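Local coordinates for major extracellular endoglucanase (Xanthomonas campestris pv. campestris, PDB 4TUF), which cleaves internal beta-1,4-glucosidic linkages in cellulose, lichenin and cereal beta-D-glucans through the family 5 glycoside hydrolase domain that this chain represents, at residues Val33-Gly36 with Leu37-Arg40. Residues are numbered along the deposited sequence; the frame is centred on the assembly and turned at random.
Sequences VMHG and LWAR
The six-membered ring of W38 lies flat over the backbone of G36, with the glycine CA 3.7 Å from the ring centroid and almost exactly on the ring normal, an instance of a CH-pi contact in which main chain takes the place of a side chain. The indole reaches this place because its CG sits between the backbone N and the carbonyl carbon (chi1 53°), which turns the ring back over G36. H35 CD2 lies in the plane of the indole at its edge, 3.9 Å from W38 CZ3, and H35 CB comes in obliquely, 3.8 Å from W38 CH2; with the aromatic planes inclined at 58° the two rings neither stack nor meet edge-to-face.

Polar closure comes from the G36 carbonyl. Its O accepts A39 N at 2.9 Å from above the carbonyl plane and R40 N at 2.7 Å nearly in line with C=O, so a beta turn and an alpha turn share one acceptor. G36 enters them with a positive phi of 97°, a backbone conformation that glycine adopts readily. In the TIM barrel this turn belongs to the connection from strand 16-23 to helix 42-51, away from the annotated sites.

L37 packs back along the chain: its CG meets M34 O at 3.5 Å, and its CD1 touches V33 CG2 at 3.7 Å. The same branch meets M34 CG, the two side chains crossing at about a right angle. L37 also touches W42 and M45 of that helix, and W38 packs edge-to-face with W329.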
loop_
_atom_site.group_PDB
_atom_site.type_symbol
_atom_site.label_atom_id
_atom_site.label_comp_id
_atom_site.label_asym_id
_atom_site.label_seq_id
_atom_site.Cartn_x
_atom_site.Cartn_y
_atom_site.Cartn_z
ATOM N N VAL A 33 -6.338 -1.278 15.720
ATOM C CA VAL A 33 -6.987 -2.517 15.303
ATOM C C VAL A 33 -7.679 -2.234 13.977
ATOM O O VAL A 33 -8.093 -1.100 13.739
ATOM C CB VAL A 33 -8.005 -3.028 16.367
ATOM C CG1 VAL A 33 -9.150 -2.039 16.552
ATOM C CG2 VAL A 33 -8.536 -4.417 16.013
ATOM N N MET A 34 -7.794 -3.236 13.106
ATOM C CA MET A 34 -8.486 -3.037 11.830
ATOM C C MET A 34 -9.905 -2.531 12.088
ATOM O O MET A 34 -10.545 -2.936 13.052
ATOM C CB MET A 34 -8.508 -4.324 10.996
ATOM C CG MET A 34 -9.368 -5.429 11.563
ATOM S SD MET A 34 -9.429 -6.895 10.514
ATOM C CE MET A 34 -10.338 -6.273 9.117
ATOM N N HIS A 35 -10.371 -1.625 11.234
ATOM C CA HIS A 35 -11.646 -0.938 11.429
ATOM C C HIS A 35 -12.864 -1.810 11.162
ATOM O O HIS A 35 -12.787 -2.804 10.442
ATOM C CB HIS A 35 -11.721 0.301 10.531
ATOM C CG HIS A 35 -11.027 1.502 11.094
ATOM N ND1 HIS A 35 -10.509 2.500 10.299
ATOM C CD2 HIS A 35 -10.774 1.868 12.373
ATOM C CE1 HIS A 35 -9.962 3.429 11.062
ATOM N NE2 HIS A 35 -10.109 3.070 12.325
ATOM N N GLY A 36 -13.993 -1.414 11.744
ATOM C CA GLY A 36 -15.264 -2.051 11.465
ATOM C C GLY A 36 -15.670 -3.106 12.471
ATOM O O GLY A 36 -16.732 -3.720 12.347
ATOM N N LEU A 37 -14.836 -3.317 13.481
ATOM C CA LEU A 37 -15.132 -4.333 14.480
ATOM C C LEU A 37 -16.160 -3.823 15.488
ATOM O O LEU A 37 -16.439 -4.484 16.487
ATOM C CB LEU A 37 -13.853 -4.789 15.185
ATOM C CG LEU A 37 -12.762 -5.303 14.238
ATOM C CD1 LEU A 37 -11.691 -6.094 14.977
ATOM C CD2 LEU A 37 -13.353 -6.133 13.100
ATOM N N TRP A 38 -16.726 -2.648 15.222
ATOM C CA TRP A 38 -17.914 -2.204 15.951
ATOM C C TRP A 38 -19.165 -2.696 15.235
ATOM O O TRP A 38 -20.236 -2.794 15.829
ATOM C CB TRP A 38 -17.952 -0.676 16.094
ATOM C CG TRP A 38 -17.805 0.068 14.795
ATOM C CD1 TRP A 38 -18.803 0.427 13.938
ATOM C CD2 TRP A 38 -16.587 0.549 14.215
ATOM N NE1 TRP A 38 -18.283 1.098 12.857
ATOM C CE2 TRP A 38 -16.924 1.189 13.004
ATOM C CE3 TRP A 38 -15.242 0.500 14.601
ATOM C CZ2 TRP A 38 -15.966 1.773 12.174
ATOM C CZ3 TRP A 38 -14.290 1.082 13.774
ATOM C CH2 TRP A 38 -14.658 1.707 12.575
ATOM N N ALA A 39 -19.015 -3.018 13.955
ATOM C CA ALA A 39 -20.149 -3.379 13.116
ATOM C C ALA A 39 -20.099 -4.834 12.650
ATOM O O ALA A 39 -21.134 -5.433 12.358
ATOM C CB ALA A 39 -20.217 -2.451 11.917
ATOM N N ARG A 40 -18.895 -5.395 12.584
ATOM C CA ARG A 40 -18.692 -6.720 12.002
ATOM C C ARG A 40 -17.785 -7.612 12.847
ATOM O O ARG A 40 -17.031 -7.130 13.692
ATOM C CB ARG A 40 -18.093 -6.590 10.596
ATOM C CG ARG A 40 -18.902 -5.737 9.633
ATOM C CD ARG A 40 -20.153 -6.456 9.152
ATOM N NE ARG A 40 -19.863 -7.776 8.594
ATOM C CZ ARG A 40 -19.338 -7.987 7.389
ATOM N NH1 ARG A 40 -19.031 -6.965 6.603
ATOM N NH2 ARG A 40 -19.112 -9.224 6.970
#